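Local coordinates for Oxidored_FMN domain-containing protein ([Pseudomonas] geniculata N1, PDB 6L6J) that acts as a 6-hydroxypseudooxynicotine amine oxidase (HisD), an oxidoreductase that carries FMN, a [4Fe-4S] cluster and bound ADP, at residues R298-D303 and D339-C344; R48-W53 and D326-N331; D7-P12 and A304-I309. All coordinates share one frame; numbering follows the deposited sequence.

Contact 1: residues R298-D303 and D339-C344; sequences RFTSPD and DDIREC. With SF4 (iron/sulfur cluster), chain C; FMN (flavin mononucleotide), chain B.
Ile341 is the first residue of 339-344 to meet the other segment: its CD1 lies 4.2 Å from CG of Pro302, the two side chains running alongside in opposite senses. The same methyl comes within 4.1 Å of Thr300 O. Next, Glu343 crosses Thr300 at about a right angle, and methyl CG2 of the threonine sits against the aliphatic stem, 3.4 Å from Glu343 CG. A chi1 of -37° sets that methyl anti to the backbone N and facing Glu343, while OG1 on the other branch turns back to donate to Arg298 O (2.9 Å) from above the carbonyl plane. Cys344, one of four cysteines holding the [4Fe-4S] cluster with Cys347, Cys350 and Cys362, has SG opposite its backbone N (chi1 169°), where it binds iron FE2 at 2.2 Å. Arg298 backs this sulfur with its CD, 3.8 Å from Cys344 SG, while its backbone N gives a weak hydrogen bond to FMN O1P and its guanidinium is held by a salt bridge to Glu274. The segments run nearly antiparallel with no hydrogen bond between them. Segment 298-303 leads from barrel strand 293-296 into helix 302-310; Ile341 leans on helix 329-334, and Arg321 of helix 321-325 touches both Arg298 and Cys344.

Contact 2: residues R48-W53 and D326-N331; sequences RAEGGW and DPFLPN
Gly51 and Gly52, where helix 38-51 ends in a Schellman motif, lie against the type I turn from Asp326 to Leu329, with Gly51 CA 3.9 Å from Phe328 CA. Phe328 lays its ring face over that glycine, a CH-pi contact with Gly51 CA 3.5 Å from the ring centroid. Trp53, its CG anti to the carbonyl carbon (chi1 -65°), reaches both Pro327 and Pro330. The indole edge turns NE1 to Pro327 O in a weak, bent hydrogen bond of 3.0 Å (125°), and Pro330 covers one face, its CG 3.4 Å from the centroid of the five-membered ring. A leucine in place of Trp53 would probably leave Pro327 O without its indole donor and Pro330 without a flat surface to rest on. Pro327 CG covers one face of the Arg48 guanidinium, 3.5 Å from NH2; that group also makes a cation-pi contact with Phe44 and a salt bridge to Glu371. The contact packs helix 38-51, after the first barrel strand, against the turn after helix 321-325, beside the pairing of first and eighth strands. Proline rings on flat groups and one weak, bent hydrogen bond suggest a fit governed by shape more than by charge.

Contact 3: residues D7-P12 and A304-I309; sequences DILFEP and AMVSQI
Leu9 meets Met305 and Val306 at about right angles, its isobutyl end reaching across to the helix. A chi1 of -67° puts Leu9 CG opposite the carbonyl carbon, and from there the two methyls part: CD1 goes to the thioether end of Met305, 3.3 Å from CE, while CD2 lies over Val306, with Ile309 CG1 farther off at 4.4 Å. Val306 CG2 fits between two residues of the 3-10 turn, 4.0 Å from Leu9 CG and 4.1 Å from Ile8 CG2. Ile8 approaches Val306 at a slant and passes Ile309 in the opposite sense, its CD1 3.8 Å from Ile309 CG2. With CG1 anti to the backbone N (chi1 178°), the long arm of Ile8 goes to Ile309 and the CG2 branch remains for Val306. Helix 302-310 is the helix of the beta-alpha-beta crossover between the seventh and eighth strands of the TIM barrel, and the 3-10 turn of 7-9, ahead of the first barrel strand, packs along the flank that carries Met305, Val306 and Ile309. Met305 and Ile309 also touch Ile317 of strand 316-319 on the barrel side. Phe24 of strand 24-26 lies against both Leu9 and Met305, and Tyr6 packs on Val306.

All three contacts gather where the TIM barrel closes, and each touches the other two. Contacts 1 and 2, with centres about 12 Å apart, are joined by a probable hydrogen bond from Arg342 N to Asp326 OD2 (2.8 Å) and by Ile341 CD1, 4.0 Å from Leu329 CG. Contacts 1 and 3 share helix 302-310, with Phe299 CB 4.0 Å from Met305 CG. Pro330 O against Phe10 CZ (3.5 Å) connects contacts 2 and 3. Only contact 1 holds residues that bind the cofactors directly. Contact 2 stands one layer back, the Arg48 side chain about 8 Å from the cluster and that of Trp53 about 8 Å from FMN; in contact 3 Met305's is about 10 Å from FMN.

Contact 1: residues R298-D303 and D339-C344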
loop_
_atom_site.group_PDB
_atom_site.type_symbol
_atom_site.label_atom_id
_atom_site.label_comp_id
_atom_site.label_asym_id
_atom_site.label_seq_id
_atom_site.Cartn_x
_atom_site.Cartn_y
_atom_site.Cartn_z
ATOM N N ARG A 298 4.235 -4.508 -9.499
ATOM C CA ARG A 298 2.775 -4.445 -9.224
ATOM C C ARG A 298 2.044 -5.344 -10.229
ATOM O O ARG A 298 1.013 -4.913 -10.782
ATOM C CB ARG A 298 2.278 -2.997 -9.282
ATOM C CG ARG A 298 1.154 -2.703 -8.299
ATOM C CD ARG A 298 0.108 -1.741 -8.832
ATOM N NE ARG A 298 0.710 -0.519 -9.336
ATOM C CZ ARG A 298 0.292 0.162 -10.395
ATOM N NH1 ARG A 298 -0.787 -0.216 -11.054
ATOM N NH2 ARG A 298 0.957 1.235 -10.780
ATOM N N PHE A 299 2.556 -6.563 -10.426
ATOM C CA PHE A 299 2.096 -7.496 -11.486
ATOM C C PHE A 299 0.658 -7.921 -11.175
ATOM O O PHE A 299 0.407 -8.437 -10.082
ATOM C CB PHE A 299 3.080 -8.652 -11.637
ATOM C CG PHE A 299 4.440 -8.266 -12.170
ATOM C CD1 PHE A 299 4.576 -7.566 -13.368
ATOM C CD2 PHE A 299 5.597 -8.649 -11.504
ATOM C CE1 PHE A 299 5.833 -7.250 -13.865
ATOM C CE2 PHE A 299 6.852 -8.348 -12.015
ATOM C CZ PHE A 299 6.966 -7.646 -13.191
ATOM N N THR A 300 -0.251 -7.683 -12.126
ATOM C CA THR A 300 -1.715 -7.948 -12.025
ATOM C C THR A 300 -2.239 -8.650 -13.281
ATOM O O THR A 300 -3.187 -9.437 -13.147
ATOM C CB THR A 300 -2.490 -6.639 -11.822
ATOM O OG1 THR A 300 -1.701 -5.804 -10.969
ATOM C CG2 THR A 300 -3.866 -6.882 -11.242
ATOM N N SER A 301 -1.711 -8.280 -14.456
ATOM C CA SER A 301 -1.994 -8.895 -15.779
ATOM C C SER A 301 -1.266 -10.229 -15.895
ATOM O O SER A 301 -0.031 -10.275 -15.892
ATOM C CB SER A 301 -1.604 -7.989 -16.925
ATOM O OG SER A 301 -1.804 -8.633 -18.198
ATOM N N PRO A 302 -2.013 -11.346 -16.032
ATOM C CA PRO A 302 -1.397 -12.656 -16.246
ATOM C C PRO A 302 -0.520 -12.722 -17.507
ATOM O O PRO A 302 0.464 -13.443 -17.483
ATOM C CB PRO A 302 -2.589 -13.619 -16.384
ATOM C CG PRO A 302 -3.758 -12.876 -15.750
ATOM C CD PRO A 302 -3.485 -11.407 -15.994
ATOM N N ASP A 303 -0.880 -11.965 -18.553
ATOM C CA ASP A 303 -0.147 -11.910 -19.856
ATOM C C ASP A 303 1.163 -11.121 -19.698
ATOM O O ASP A 303 2.175 -11.501 -20.327
ATOM C CB ASP A 303 -1.060 -11.362 -20.941
ATOM C CG ASP A 303 -2.281 -12.237 -21.156
ATOM O OD1 ASP A 303 -2.142 -13.466 -21.036
ATOM O OD2 ASP A 303 -3.363 -11.696 -21.420
ATOM N N ASP A 339 -10.436 -13.552 -15.033
ATOM C CA ASP A 339 -11.435 -12.446 -15.114
ATOM C C ASP A 339 -11.802 -11.943 -13.705
ATOM O O ASP A 339 -12.078 -10.733 -13.577
ATOM C CB ASP A 339 -12.696 -12.859 -15.876
ATOM C CG ASP A 339 -12.547 -12.759 -17.386
ATOM O OD1 ASP A 339 -12.261 -11.644 -17.864
ATOM O OD2 ASP A 339 -12.697 -13.800 -18.083
ATOM N N ASP A 340 -11.781 -12.835 -12.702
ATOM C CA ASP A 340 -12.225 -12.572 -11.303
ATOM C C ASP A 340 -11.071 -12.051 -10.435
ATOM O O ASP A 340 -11.295 -11.892 -9.226
ATOM C CB ASP A 340 -12.776 -13.847 -10.644
ATOM C CG ASP A 340 -13.955 -14.482 -11.357
ATOM O OD1 ASP A 340 -14.634 -13.760 -12.125
ATOM O OD2 ASP A 340 -14.182 -15.703 -11.147
ATOM N N ILE A 341 -9.870 -11.838 -10.980
ATOM C CA ILE A 341 -8.765 -11.275 -10.155
ATOM C C ILE A 341 -9.245 -9.923 -9.585
ATOM O O ILE A 341 -9.837 -9.105 -10.350
ATOM C CB ILE A 341 -7.424 -11.173 -10.936
ATOM C CG1 ILE A 341 -6.832 -12.567 -11.208
ATOM C CG2 ILE A 341 -6.419 -10.270 -10.199
ATOM C CD1 ILE A 341 -5.563 -12.593 -12.022
ATOM N N ARG A 342 -9.031 -9.729 -8.271
ATOM C CA ARG A 342 -9.172 -8.424 -7.560
ATOM C C ARG A 342 -7.868 -7.608 -7.724
ATOM O O ARG A 342 -6.856 -7.901 -7.074
ATOM C CB ARG A 342 -9.540 -8.677 -6.097
ATOM C CG ARG A 342 -10.291 -7.529 -5.440
ATOM C CD ARG A 342 -10.502 -7.714 -3.941
ATOM N NE ARG A 342 -11.326 -8.877 -3.606
ATOM C CZ ARG A 342 -10.857 -10.075 -3.291
ATOM N NH1 ARG A 342 -9.557 -10.311 -3.204
ATOM N NH2 ARG A 342 -11.697 -11.052 -3.049
ATOM N N GLU A 343 -7.868 -6.649 -8.646
ATOM C CA GLU A 343 -6.636 -5.938 -9.097
ATOM C C GLU A 343 -6.272 -4.811 -8.130
ATOM O O GLU A 343 -7.148 -3.982 -7.848
ATOM C CB GLU A 343 -6.855 -5.326 -10.475
ATOM C CG GLU A 343 -7.195 -6.339 -11.524
ATOM C CD GLU A 343 -7.370 -5.678 -12.866
ATOM O OE1 GLU A 343 -6.615 -4.714 -13.141
ATOM O OE2 GLU A 343 -8.288 -6.096 -13.586
ATOM N N CYS A 344 -5.025 -4.789 -7.660
ATOM C CA CYS A 344 -4.450 -3.682 -6.849
ATOM C C CYS A 344 -4.623 -2.375 -7.637
ATOM O O CYS A 344 -4.531 -2.407 -8.877
ATOM C CB CYS A 344 -2.983 -3.947 -6.510
ATOM S SG CYS A 344 -2.093 -2.532 -5.789
HETATM FE FE1 SF4 C . -4.284 -0.111 -2.462
HETATM FE FE2 SF4 C . -2.931 -2.489 -3.750
HETATM FE FE3 SF4 C . -4.784 -2.864 -1.437
HETATM FE FE4 SF4 C . -2.045 -1.664 -1.013
HETATM S S1 SF4 C . -2.761 -3.425 -1.851
HETATM S S2 SF4 C . -4.047 -1.053 -0.588
HETATM S S3 SF4 C . -2.238 -0.672 -2.861
HETATM S S4 SF4 C . -4.941 -1.951 -3.297
HETATM N N1 FMN B . 10.101 -4.804 1.230
HETATM C C2 FMN B . 11.047 -5.327 2.075
HETATM O O2 FMN B . 12.125 -5.671 1.580
HETATM N N3 FMN B . 10.876 -5.524 3.388
HETATM C C4 FMN B . 9.716 -5.203 3.986
HETATM O O4 FMN B . 9.562 -5.380 5.193
HETATM C C4A FMN B . 8.633 -4.600 3.160
HETATM N N5 FMN B . 7.443 -4.247 3.702
HETATM C C5A FMN B . 6.465 -3.777 2.895
HETATM C C6 FMN B . 5.214 -3.484 3.432
HETATM C C7 FMN B . 4.216 -3.023 2.597
HETATM C C7M FMN B . 2.913 -2.656 3.196
HETATM C C8 FMN B . 4.444 -2.872 1.155
HETATM C C8M FMN B . 3.385 -2.337 0.237
HETATM C C9 FMN B . 5.666 -3.158 0.608
HETATM C C9A FMN B . 6.697 -3.620 1.414
HETATM N N10 FMN B . 7.942 -3.964 0.867
HETATM C C10 FMN B . 8.906 -4.449 1.716
HETATM C "C1'" FMN B . 8.244 -3.838 -0.594
HETATM C "C2'" FMN B . 7.689 -5.025 -1.360
HETATM O "O2'" FMN B . 8.426 -6.163 -0.948
HETATM C "C3'" FMN B . 7.821 -4.875 -2.846
HETATM O "O3'" FMN B . 9.208 -4.855 -3.185
HETATM C "C4'" FMN B . 7.144 -3.629 -3.415
HETATM O "O4'" FMN B . 5.840 -3.451 -2.814
HETATM C "C5'" FMN B . 7.049 -3.697 -4.933
HETATM O "O5'" FMN B . 6.252 -4.817 -5.278
HETATM P P FMN B . 4.666 -4.646 -5.555
HETATM O O1P FMN B . 4.552 -3.748 -6.766
HETATM O O2P FMN B . 4.232 -6.060 -5.783
HETATM O O3P FMN B . 4.101 -4.031 -4.288
#

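Contact 2: residues R48-W53 and D326-N331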
loop_
_atom_site.group_PDB
_atom_site.type_symbol
_atom_site.label_atom_id
_atom_site.label_comp_id
_atom_site.label_asym_id
_atom_site.label_seq_id
_atom_site.Cartn_x
_atom_site.Cartn_y
_atom_site.Cartn_z
ATOM N N ARG A 48 -2.369 -16.575 2.015
ATOM C CA ARG A 48 -1.570 -16.443 0.764
ATOM C C ARG A 48 -0.998 -17.814 0.353
ATOM O O ARG A 48 -0.942 -18.098 -0.854
ATOM C CB ARG A 48 -0.570 -15.297 0.949
ATOM C CG ARG A 48 -1.157 -13.972 0.491
ATOM C CD ARG A 48 -1.188 -12.906 1.551
ATOM N NE ARG A 48 -2.303 -11.999 1.380
ATOM C CZ ARG A 48 -3.189 -11.710 2.319
ATOM N NH1 ARG A 48 -3.108 -12.271 3.514
ATOM N NH2 ARG A 48 -4.151 -10.830 2.079
ATOM N N ALA A 49 -0.673 -18.673 1.313
ATOM C CA ALA A 49 -0.458 -20.113 1.062
ATOM C C ALA A 49 -1.775 -20.751 0.550
ATOM O O ALA A 49 -1.770 -21.420 -0.495
ATOM C CB ALA A 49 0.080 -20.758 2.322
ATOM N N GLU A 50 -2.890 -20.520 1.242
ATOM C CA GLU A 50 -4.236 -21.027 0.845
ATOM C C GLU A 50 -4.492 -20.635 -0.619
ATOM O O GLU A 50 -4.930 -21.493 -1.362
ATOM C CB GLU A 50 -5.285 -20.483 1.821
ATOM C CG GLU A 50 -6.343 -21.470 2.250
ATOM C CD GLU A 50 -7.138 -21.019 3.474
ATOM O OE1 GLU A 50 -6.554 -21.002 4.617
ATOM O OE2 GLU A 50 -8.357 -20.687 3.310
ATOM N N GLY A 51 -4.168 -19.392 -1.022
ATOM C CA GLY A 51 -4.421 -18.813 -2.364
ATOM C C GLY A 51 -3.511 -19.332 -3.473
ATOM O O GLY A 51 -3.846 -19.127 -4.658
ATOM N N GLY A 52 -2.391 -19.968 -3.137
ATOM C CA GLY A 52 -1.608 -20.787 -4.084
ATOM C C GLY A 52 -0.278 -20.166 -4.460
ATOM O O GLY A 52 0.352 -20.624 -5.479
ATOM N N TRP A 53 0.171 -19.179 -3.693
ATOM C CA TRP A 53 1.530 -18.604 -3.848
ATOM C C TRP A 53 2.545 -19.696 -3.497
ATOM O O TRP A 53 2.359 -20.341 -2.487
ATOM C CB TRP A 53 1.667 -17.311 -3.018
ATOM C CG TRP A 53 0.761 -16.223 -3.519
ATOM C CD1 TRP A 53 -0.557 -16.034 -3.193
ATOM C CD2 TRP A 53 1.087 -15.208 -4.498
ATOM N NE1 TRP A 53 -1.058 -14.963 -3.893
ATOM C CE2 TRP A 53 -0.068 -14.423 -4.679
ATOM C CE3 TRP A 53 2.250 -14.852 -5.187
ATOM C CZ2 TRP A 53 -0.101 -13.338 -5.549
ATOM C CZ3 TRP A 53 2.223 -13.774 -6.050
ATOM C CH2 TRP A 53 1.055 -13.039 -6.245
ATOM N N ASP A 326 -5.274 -9.595 -3.762
ATOM C CA ASP A 326 -5.821 -10.929 -4.134
ATOM C C ASP A 326 -4.875 -12.043 -3.684
ATOM O O ASP A 326 -4.120 -12.625 -4.470
ATOM C CB ASP A 326 -6.175 -11.051 -5.625
ATOM C CG ASP A 326 -7.301 -12.048 -5.841
ATOM O OD1 ASP A 326 -7.527 -12.860 -4.948
ATOM O OD2 ASP A 326 -7.976 -11.957 -6.871
ATOM N N PRO A 327 -4.945 -12.414 -2.392
ATOM C CA PRO A 327 -4.284 -13.617 -1.903
ATOM C C PRO A 327 -4.538 -14.836 -2.803
ATOM O O PRO A 327 -3.757 -15.742 -2.737
ATOM C CB PRO A 327 -4.888 -13.867 -0.513
ATOM C CG PRO A 327 -5.868 -12.730 -0.261
ATOM C CD PRO A 327 -5.638 -11.680 -1.326
ATOM N N PHE A 328 -5.585 -14.807 -3.639
ATOM C CA PHE A 328 -6.065 -15.980 -4.418
ATOM C C PHE A 328 -5.720 -15.827 -5.906
ATOM O O PHE A 328 -6.081 -16.734 -6.669
ATOM C CB PHE A 328 -7.544 -16.234 -4.111
ATOM C CG PHE A 328 -7.724 -17.137 -2.905
ATOM C CD1 PHE A 328 -7.312 -16.737 -1.642
ATOM C CD2 PHE A 328 -8.242 -18.413 -3.037
ATOM C CE1 PHE A 328 -7.409 -17.582 -0.547
ATOM C CE2 PHE A 328 -8.359 -19.254 -1.941
ATOM C CZ PHE A 328 -7.936 -18.841 -0.693
ATOM N N LEU A 329 -4.974 -14.785 -6.292
ATOM C CA LEU A 329 -4.595 -14.532 -7.710
ATOM C C LEU A 329 -4.112 -15.850 -8.343
ATOM O O LEU A 329 -4.641 -16.252 -9.390
ATOM C CB LEU A 329 -3.569 -13.388 -7.779
ATOM C CG LEU A 329 -2.902 -13.140 -9.136
ATOM C CD1 LEU A 329 -2.723 -11.643 -9.390
ATOM C CD2 LEU A 329 -1.558 -13.846 -9.240
ATOM N N PRO A 330 -3.133 -16.587 -7.749
ATOM C CA PRO A 330 -2.702 -17.873 -8.296
ATOM C C PRO A 330 -3.797 -18.931 -8.505
ATOM O O PRO A 330 -3.803 -19.576 -9.538
ATOM C CB PRO A 330 -1.693 -18.399 -7.274
ATOM C CG PRO A 330 -1.161 -17.157 -6.587
ATOM C CD PRO A 330 -2.311 -16.170 -6.604
ATOM N N ASN A 331 -4.692 -19.125 -7.537
ATOM C CA ASN A 331 -5.701 -20.219 -7.621
ATOM C C ASN A 331 -6.744 -19.880 -8.688
ATOM O O ASN A 331 -7.302 -20.840 -9.276
ATOM C CB ASN A 331 -6.338 -20.538 -6.273
ATOM C CG ASN A 331 -5.432 -21.412 -5.427
ATOM O OD1 ASN A 331 -4.329 -21.775 -5.845
ATOM N ND2 ASN A 331 -5.871 -21.717 -4.221
#

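Contact 3: residues D7-P12 and A304-I309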
loop_
_atom_site.group_PDB
_atom_site.type_symbol
_atom_site.label_atom_id
_atom_site.label_comp_id
_atom_site.label_asym_id
_atom_site.label_seq_id
_atom_site.Cartn_x
_atom_site.Cartn_y
_atom_site.Cartn_z
ATOM N N ASP A 7 0.247 -22.146 -18.418
ATOM C CA ASP A 7 0.922 -23.386 -17.941
ATOM C C ASP A 7 2.293 -23.019 -17.348
ATOM O O ASP A 7 2.636 -23.566 -16.272
ATOM C CB ASP A 7 1.085 -24.425 -19.064
ATOM C CG ASP A 7 -0.166 -25.223 -19.434
ATOM O OD1 ASP A 7 -1.211 -25.026 -18.805
ATOM O OD2 ASP A 7 -0.090 -26.029 -20.386
ATOM N N ILE A 8 3.034 -22.133 -18.024
ATOM C CA ILE A 8 4.440 -21.718 -17.688
ATOM C C ILE A 8 4.517 -21.081 -16.284
ATOM O O ILE A 8 5.560 -21.240 -15.584
ATOM C CB ILE A 8 5.006 -20.765 -18.766
ATOM C CG1 ILE A 8 6.418 -20.289 -18.418
ATOM C CG2 ILE A 8 4.073 -19.585 -19.005
ATOM C CD1 ILE A 8 7.295 -20.052 -19.620
ATOM N N LEU A 9 3.464 -20.385 -15.863
ATOM C CA LEU A 9 3.412 -19.736 -14.525
ATOM C C LEU A 9 3.383 -20.779 -13.393
ATOM O O LEU A 9 3.727 -20.372 -12.259
ATOM C CB LEU A 9 2.158 -18.866 -14.443
ATOM C CG LEU A 9 2.130 -17.649 -15.341
ATOM C CD1 LEU A 9 0.993 -16.748 -14.923
ATOM C CD2 LEU A 9 3.462 -16.911 -15.307
ATOM N N PHE A 10 2.999 -22.031 -13.685
ATOM C CA PHE A 10 2.800 -23.135 -12.706
ATOM C C PHE A 10 3.909 -24.189 -12.771
ATOM O O PHE A 10 3.828 -25.170 -12.036
ATOM C CB PHE A 10 1.436 -23.786 -12.926
ATOM C CG PHE A 10 0.311 -22.850 -12.579
ATOM C CD1 PHE A 10 -0.115 -22.712 -11.255
ATOM C CD2 PHE A 10 -0.277 -22.054 -13.557
ATOM C CE1 PHE A 10 -1.136 -21.823 -10.934
ATOM C CE2 PHE A 10 -1.305 -21.177 -13.229
ATOM C CZ PHE A 10 -1.729 -21.055 -11.922
ATOM N N GLU A 11 4.944 -23.992 -13.575
ATOM C CA GLU A 11 6.080 -24.950 -13.604
ATOM C C GLU A 11 6.822 -24.775 -12.286
ATOM O O GLU A 11 6.975 -23.642 -11.847
ATOM C CB GLU A 11 7.018 -24.696 -14.788
ATOM C CG GLU A 11 6.303 -24.596 -16.117
ATOM C CD GLU A 11 7.215 -24.453 -17.318
ATOM O OE1 GLU A 11 8.466 -24.508 -17.157
ATOM O OE2 GLU A 11 6.670 -24.292 -18.412
ATOM N N PRO A 12 7.284 -25.852 -11.619
ATOM C CA PRO A 12 8.153 -25.711 -10.456
ATOM C C PRO A 12 9.499 -25.077 -10.832
ATOM O O PRO A 12 9.861 -25.149 -11.992
ATOM C CB PRO A 12 8.336 -27.147 -9.926
ATOM C CG PRO A 12 7.178 -27.915 -10.532
ATOM C CD PRO A 12 6.960 -27.260 -11.887
ATOM N N ALA A 304 1.165 -10.089 -18.855
ATOM C CA ALA A 304 2.386 -9.345 -18.485
ATOM C C ALA A 304 3.349 -10.327 -17.809
ATOM O O ALA A 304 4.586 -10.281 -18.137
ATOM C CB ALA A 304 2.038 -8.183 -17.579
ATOM N N MET A 305 2.795 -11.159 -16.898
ATOM C CA MET A 305 3.560 -12.136 -16.075
ATOM C C MET A 305 4.150 -13.190 -17.017
ATOM O O MET A 305 5.349 -13.475 -16.936
ATOM C CB MET A 305 2.679 -12.792 -14.996
ATOM C CG MET A 305 2.247 -11.825 -13.900
ATOM S SD MET A 305 0.961 -12.341 -12.698
ATOM C CE MET A 305 0.504 -13.935 -13.336
ATOM N N VAL A 306 3.344 -13.715 -17.927
ATOM C CA VAL A 306 3.829 -14.736 -18.899
ATOM C C VAL A 306 5.001 -14.136 -19.664
ATOM O O VAL A 306 6.052 -14.787 -19.720
ATOM C CB VAL A 306 2.702 -15.240 -19.817
ATOM C CG1 VAL A 306 3.237 -15.896 -21.084
ATOM C CG2 VAL A 306 1.802 -16.215 -19.048
ATOM N N SER A 307 4.817 -12.906 -20.152
ATOM C CA SER A 307 5.758 -12.137 -21.015
ATOM C C SER A 307 7.071 -11.891 -20.267
ATOM O O SER A 307 8.138 -12.063 -20.862
ATOM C CB SER A 307 5.126 -10.853 -21.455
ATOM O OG SER A 307 5.840 -10.273 -22.518
ATOM N N GLN A 308 6.990 -11.536 -18.992
ATOM C CA GLN A 308 8.187 -11.268 -18.167
ATOM C C GLN A 308 9.105 -12.492 -18.242
ATOM O O GLN A 308 10.339 -12.292 -18.309
ATOM C CB GLN A 308 7.777 -10.915 -16.729
ATOM C CG GLN A 308 7.214 -9.504 -16.565
ATOM C CD GLN A 308 8.291 -8.458 -16.674
ATOM O OE1 GLN A 308 9.358 -8.580 -16.096
ATOM N NE2 GLN A 308 8.040 -7.433 -17.448
ATOM N N ILE A 309 8.515 -13.698 -18.239
ATOM C CA ILE A 309 9.241 -15.013 -18.219
ATOM C C ILE A 309 9.779 -15.362 -19.624
ATOM O O ILE A 309 10.991 -15.631 -19.764
ATOM C CB ILE A 309 8.346 -16.162 -17.696
ATOM C CG1 ILE A 309 7.590 -15.815 -16.398
ATOM C CG2 ILE A 309 9.180 -17.436 -17.553
ATOM C CD1 ILE A 309 8.473 -15.520 -15.191
#